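Long-range contacts in hydrogenase maturation protease (Wolinella succinogenes, PDB 3PU6), which is probably an endopeptidase of the hydrogenase maturation protease family, thought to activate hydrogenase by proteolytic processing: residues K4-C9 with E34-F39; D57-A62 with R101-K106. All coordinates share one frame; numbering follows the deposited sequence.

Contact 1. Residues K4-C9 with E34-F39; sequences KKVLLC and EWSVFF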
loop_
_atom_site.group_PDB
_atom_site.type_symbol
_atom_site.label_atom_id
_atom_site.label_comp_id
_atom_site.label_asym_id
_atom_site.label_seq_id
_atom_site.Cartn_x
_atom_site.Cartn_y
_atom_site.Cartn_z
ATOM N N LYS A 4 -7.920 11.667 9.221
ATOM C CA LYS A 4 -7.364 10.339 9.514
ATOM C C LYS A 4 -6.873 9.585 8.286
ATOM O O LYS A 4 -7.669 9.136 7.464
ATOM C CB LYS A 4 -8.384 9.479 10.251
ATOM C CG LYS A 4 -9.189 10.230 11.279
ATOM C CD LYS A 4 -10.057 9.272 12.052
ATOM C CE LYS A 4 -11.487 9.744 12.068
ATOM N NZ LYS A 4 -12.405 8.589 12.238
ATOM N N LYS A 5 -5.554 9.437 8.196
ATOM C CA LYS A 5 -4.900 8.843 7.039
ATOM C C LYS A 5 -4.187 7.525 7.358
ATOM O O LYS A 5 -3.237 7.498 8.138
ATOM C CB LYS A 5 -3.897 9.830 6.486
ATOM C CG LYS A 5 -4.488 11.193 6.196
ATOM C CD LYS A 5 -3.380 12.202 5.929
ATOM C CE LYS A 5 -3.583 13.406 6.785
ATOM N NZ LYS A 5 -2.282 13.799 7.364
ATOM N N VAL A 6 -4.649 6.438 6.739
ATOM C CA VAL A 6 -4.083 5.099 6.949
ATOM C C VAL A 6 -3.372 4.560 5.715
ATOM O O VAL A 6 -3.850 4.712 4.595
ATOM C CB VAL A 6 -5.170 4.052 7.328
ATOM C CG1 VAL A 6 -4.588 2.646 7.308
ATOM C CG2 VAL A 6 -5.769 4.355 8.674
ATOM N N LEU A 7 -2.233 3.920 5.936
ATOM C CA LEU A 7 -1.529 3.202 4.885
ATOM C C LEU A 7 -1.472 1.718 5.230
ATOM O O LEU A 7 -0.775 1.333 6.171
ATOM C CB LEU A 7 -0.105 3.749 4.718
ATOM C CG LEU A 7 0.822 2.962 3.784
ATOM C CD1 LEU A 7 0.140 2.691 2.432
ATOM C CD2 LEU A 7 2.167 3.683 3.603
ATOM N N LEU A 8 -2.205 0.900 4.470
ATOM C CA LEU A 8 -2.206 -0.555 4.655
ATOM C C LEU A 8 -1.184 -1.247 3.759
ATOM O O LEU A 8 -1.368 -1.324 2.556
ATOM C CB LEU A 8 -3.604 -1.155 4.418
ATOM C CG LEU A 8 -3.757 -2.694 4.502
ATOM C CD1 LEU A 8 -3.347 -3.263 5.853
ATOM C CD2 LEU A 8 -5.173 -3.168 4.147
ATOM N N CYS A 9 -0.115 -1.768 4.349
ATOM C CA CYS A 9 0.935 -2.393 3.558
ATOM C C CYS A 9 0.742 -3.892 3.454
ATOM O O CYS A 9 0.655 -4.587 4.468
ATOM C CB CYS A 9 2.310 -2.106 4.128
ATOM S SG CYS A 9 2.543 -0.402 4.454
ATOM N N GLU A 34 1.807 11.664 11.081
ATOM C CA GLU A 34 0.365 11.889 10.977
ATOM C C GLU A 34 -0.361 10.736 10.277
ATOM O O GLU A 34 -1.597 10.627 10.329
ATOM C CB GLU A 34 0.086 13.196 10.252
ATOM C CG GLU A 34 0.345 14.415 11.092
ATOM C CD GLU A 34 -0.186 15.674 10.442
ATOM O OE1 GLU A 34 -0.892 15.552 9.412
ATOM O OE2 GLU A 34 0.103 16.780 10.956
ATOM N N TRP A 35 0.418 9.890 9.607
ATOM C CA TRP A 35 -0.088 8.666 9.002
ATOM C C TRP A 35 0.048 7.522 9.995
ATOM O O TRP A 35 1.124 7.314 10.574
ATOM C CB TRP A 35 0.708 8.327 7.734
ATOM C CG TRP A 35 0.367 9.187 6.584
ATOM C CD1 TRP A 35 0.748 10.485 6.385
ATOM C CD2 TRP A 35 -0.440 8.826 5.464
ATOM N NE1 TRP A 35 0.220 10.956 5.206
ATOM C CE2 TRP A 35 -0.511 9.957 4.620
ATOM C CE3 TRP A 35 -1.113 7.665 5.093
ATOM C CZ2 TRP A 35 -1.223 9.952 3.428
ATOM C CZ3 TRP A 35 -1.821 7.664 3.916
ATOM C CH2 TRP A 35 -1.876 8.801 3.098
ATOM N N SER A 36 -1.029 6.781 10.206
ATOM C CA SER A 36 -0.887 5.524 10.914
ATOM C C SER A 36 -0.772 4.392 9.890
ATOM O O SER A 36 -1.597 4.268 8.991
ATOM C CB SER A 36 -2.024 5.306 11.908
ATOM O OG SER A 36 -3.240 5.075 11.251
ATOM N N VAL A 37 0.290 3.604 10.023
ATOM C CA VAL A 37 0.621 2.535 9.095
ATOM C C VAL A 37 0.214 1.176 9.651
ATOM O O VAL A 37 0.586 0.812 10.763
ATOM C CB VAL A 37 2.133 2.510 8.786
ATOM C CG1 VAL A 37 2.443 1.498 7.703
ATOM C CG2 VAL A 37 2.603 3.869 8.353
ATOM N N PHE A 38 -0.554 0.430 8.867
ATOM C CA PHE A 38 -0.962 -0.914 9.243
ATOM C C PHE A 38 -0.300 -1.953 8.357
ATOM O O PHE A 38 -0.553 -1.999 7.164
ATOM C CB PHE A 38 -2.472 -1.049 9.129
ATOM C CG PHE A 38 -3.216 -0.260 10.140
ATOM C CD1 PHE A 38 -2.531 0.477 11.095
ATOM C CD2 PHE A 38 -4.596 -0.278 10.173
ATOM C CE1 PHE A 38 -3.208 1.194 12.054
ATOM C CE2 PHE A 38 -5.285 0.444 11.135
ATOM C CZ PHE A 38 -4.586 1.178 12.078
ATOM N N PHE A 39 0.546 -2.786 8.943
ATOM C CA PHE A 39 1.160 -3.884 8.206
ATOM C C PHE A 39 0.264 -5.098 8.154
ATOM O O PHE A 39 0.042 -5.761 9.149
ATOM C CB PHE A 39 2.505 -4.246 8.814
ATOM C CG PHE A 39 3.473 -3.115 8.800
ATOM C CD1 PHE A 39 3.460 -2.168 9.814
ATOM C CD2 PHE A 39 4.380 -2.972 7.756
ATOM C CE1 PHE A 39 4.351 -1.112 9.806
ATOM C CE2 PHE A 39 5.269 -1.909 7.735
ATOM C CZ PHE A 39 5.255 -0.977 8.761
#
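Strands 5-10 and 35-41 are the two parallel strands of a beta-alpha-beta unit, and Lys-5 to Cys-9 pair in step with Trp-35 to Phe-39. Their short axes run 4.7 Å apart, at 22°. In the parallel pattern, Lys-5, Leu-7 and Cys-9 exchange backbone bonds with Ser-36 and Phe-38, which lie between their register partners. Leu-7 uses both its polar atoms: its N donates to Ser-36 O at 3.1 Å and its O accepts from Phe-38 N at 2.9 Å. Ser-36 N binds Lys-5 O, and Cys-9 N binds Phe-38 O.

At the start of the pair the Lys-5 chain lies across the Trp-35 indole. Lys-5 CB sits over the centre of the Trp-35 six-membered ring, 3.7 Å from its centroid, in a CH-pi contact. Lys-5 CD passes over the same ring system, 3.9 Å from Trp-35 NE1. Bends at chi3 (-129°) and chi4 then bring Lys-5 NZ to Glu-34 OE1, 3.0 Å away, in a salt bridge.

Helix 20-31 connects the two strands and covers the face that carries Leu-7, Trp-35, Val-37 and Phe-39; Val-28 touches the first three. On this face Leu-7 CB meets the indole at CE3, and Cys-9 SG rests 3.8 Å from Val-37 CG1. The same sulfur makes an oblique sulfur-aromatic contact with the Phe-39 ring. Helix 48-54 lies against the other face. There Val-6 CG1 comes over one face of the Phe-38 ring, 4.1 Å from Phe-38 CD2, and Leu-8 CD1 touches Phe-38 CB.

Contact 2. Residues D57-A62 with R101-K106; sequences DVIVVA and RGICSK
Ile-59 N donates to Lys-106 O at 3.0 Å, with an N-H...O angle of 161°, and this is the one backbone hydrogen bond between 57-62 and 101-106. The same carbonyl oxygen also takes a CA-H...O contact from Val-58 CA. The Lys-106 side chain runs alongside Val-58, pointing the same way, and Lys-106 CB lies 4.1 Å from Val-58 CG2. Its amine continues away to a salt bridge with Asp-77.

Ile-103, the last residue of helix 94-103, and Cys-104 just after it supply most of the remaining side-chain contacts. Cys-104 is the first residue to leave the helical conformation, and its CB is directed toward the strand. Cys-104 CB packs on the end of Ile-59, 3.4 Å from Ile-59 CD1. With chi1 at -170°, Cys-104 SG lies opposite its own backbone N and reaches the Asp-57 carbonyl, 3.2 Å from Asp-57 O. Ile-59 CG1 also lies 4.0 Å from Cys-104 SG. Ile-59 CD1 also reaches Ile-103 CG2 on the last helical turn, a looser touch at 4.4 Å. Cutting Ile-59 back to an alanine would probably leave Cys-104 CB and Ile-103 CG2 without their apolar partner on the strand.

Beyond Lys-106 the chain pairs with strand 58-66 as strand 106-114, and Ile-59 also bonds through its backbone to Ile-108. The arrangement is that of an alpha/beta sheet, where a short turn leads from a helix into the adjacent parallel strand of the sheet.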
loop_
_atom_site.group_PDB
_atom_site.type_symbol
_atom_site.label_atom_id
_atom_site.label_comp_id
_atom_site.label_asym_id
_atom_site.label_seq_id
_atom_site.Cartn_x
_atom_site.Cartn_y
_atom_site.Cartn_z
ATOM N N ASP A 57 -10.282 8.638 7.244
ATOM C CA ASP A 57 -10.785 9.469 6.149
ATOM C C ASP A 57 -10.169 8.975 4.847
ATOM O O ASP A 57 -10.817 8.951 3.804
ATOM C CB ASP A 57 -10.407 10.940 6.343
ATOM C CG ASP A 57 -11.072 11.568 7.555
ATOM O OD1 ASP A 57 -12.317 11.528 7.643
ATOM O OD2 ASP A 57 -10.344 12.126 8.412
ATOM N N VAL A 58 -8.904 8.581 4.931
ATOM C CA VAL A 58 -8.153 8.105 3.786
ATOM C C VAL A 58 -7.437 6.773 4.047
ATOM O O VAL A 58 -6.675 6.642 4.998
ATOM C CB VAL A 58 -7.084 9.122 3.404
ATOM C CG1 VAL A 58 -6.281 8.620 2.230
ATOM C CG2 VAL A 58 -7.725 10.441 3.097
ATOM N N ILE A 59 -7.668 5.801 3.176
ATOM C CA ILE A 59 -6.902 4.563 3.176
ATOM C C ILE A 59 -6.109 4.420 1.879
ATOM O O ILE A 59 -6.665 4.351 0.792
ATOM C CB ILE A 59 -7.800 3.309 3.305
ATOM C CG1 ILE A 59 -8.652 3.382 4.567
ATOM C CG2 ILE A 59 -6.949 2.049 3.278
ATOM C CD1 ILE A 59 -9.721 2.330 4.629
ATOM N N VAL A 60 -4.798 4.383 2.014
ATOM C CA VAL A 60 -3.948 3.962 0.935
ATOM C C VAL A 60 -3.545 2.520 1.202
ATOM O O VAL A 60 -3.012 2.199 2.270
ATOM C CB VAL A 60 -2.699 4.832 0.841
ATOM C CG1 VAL A 60 -1.726 4.242 -0.152
ATOM C CG2 VAL A 60 -3.082 6.237 0.435
ATOM N N VAL A 61 -3.829 1.655 0.228
ATOM C CA VAL A 61 -3.438 0.255 0.287
ATOM C C VAL A 61 -2.314 0.044 -0.713
ATOM O O VAL A 61 -2.519 0.193 -1.896
ATOM C CB VAL A 61 -4.651 -0.707 0.033
ATOM C CG1 VAL A 61 -5.414 -0.326 -1.216
ATOM C CG2 VAL A 61 -4.197 -2.153 -0.042
ATOM N N ALA A 62 -1.120 -0.266 -0.221
ATOM C CA ALA A 62 0.038 -0.478 -1.075
ATOM C C ALA A 62 0.448 -1.955 -1.202
ATOM O O ALA A 62 0.379 -2.715 -0.238
ATOM C CB ALA A 62 1.195 0.334 -0.576
ATOM N N ARG A 101 -13.298 0.008 0.465
ATOM C CA ARG A 101 -14.177 1.022 -0.085
ATOM C C ARG A 101 -15.432 1.124 0.752
ATOM O O ARG A 101 -16.090 2.163 0.772
ATOM C CB ARG A 101 -14.570 0.689 -1.518
ATOM C CG ARG A 101 -13.431 0.630 -2.487
ATOM C CD ARG A 101 -13.917 0.110 -3.847
ATOM N NE ARG A 101 -14.400 1.155 -4.745
ATOM C CZ ARG A 101 -15.680 1.464 -4.931
ATOM N NH1 ARG A 101 -16.629 0.815 -4.278
ATOM N NH2 ARG A 101 -16.011 2.432 -5.776
ATOM N N GLY A 102 -15.769 0.029 1.425
ATOM C CA GLY A 102 -16.951 -0.019 2.259
ATOM C C GLY A 102 -16.710 0.613 3.610
ATOM O O GLY A 102 -17.613 1.184 4.200
ATOM N N ILE A 103 -15.487 0.496 4.109
ATOM C CA ILE A 103 -15.103 1.220 5.304
ATOM C C ILE A 103 -14.935 2.707 4.986
ATOM O O ILE A 103 -15.307 3.570 5.779
ATOM C CB ILE A 103 -13.737 0.759 5.843
ATOM C CG1 ILE A 103 -13.707 -0.709 6.197
ATOM C CG2 ILE A 103 -13.332 1.565 7.093
ATOM C CD1 ILE A 103 -12.439 -1.012 6.943
ATOM N N CYS A 104 -14.358 2.985 3.818
ATOM C CA CYS A 104 -13.840 4.311 3.490
ATOM C C CYS A 104 -14.061 4.693 2.037
ATOM O O CYS A 104 -13.776 3.909 1.140
ATOM C CB CYS A 104 -12.345 4.315 3.741
ATOM S SG CYS A 104 -11.643 5.912 3.653
ATOM N N SER A 105 -14.540 5.909 1.800
ATOM C CA SER A 105 -14.746 6.404 0.433
ATOM C C SER A 105 -13.422 6.712 -0.289
ATOM O O SER A 105 -13.204 6.272 -1.429
ATOM C CB SER A 105 -15.624 7.652 0.453
ATOM O OG SER A 105 -15.005 8.685 1.202
ATOM N N LYS A 106 -12.551 7.472 0.375
ATOM C CA LYS A 106 -11.197 7.674 -0.118
ATOM C C LYS A 106 -10.309 6.444 0.038
ATOM O O LYS A 106 -9.354 6.471 0.812
ATOM C CB LYS A 106 -10.518 8.825 0.594
ATOM C CG LYS A 106 -10.641 10.147 -0.107
ATOM C CD LYS A 106 -10.399 10.021 -1.603
ATOM C CE LYS A 106 -10.553 11.383 -2.263
ATOM N NZ LYS A 106 -10.705 11.259 -3.733
#

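In the fold
Both contacts belong to one mixed sheet, in which strand 5-10 lies between 35-41 and 58-66. Contact 1 pairs 5-10 with 35-41, the outermost strand on that side within the chain. Contact 2 lies on the other flank of 58-66, where helix 94-103 gives way to strand 106-114. The two meet where Val-6 N probably bonds Val-58 O. Trp-35 also packs on Val-60. Both are partly buried. Contact 1 is the more extensive, with repeated backbone bonds, aromatic packing and a salt bridge toward the surface. Contact 2 relies on a single backbone bond and small aliphatic and sulfur contacts, and its lysine is paired outside it.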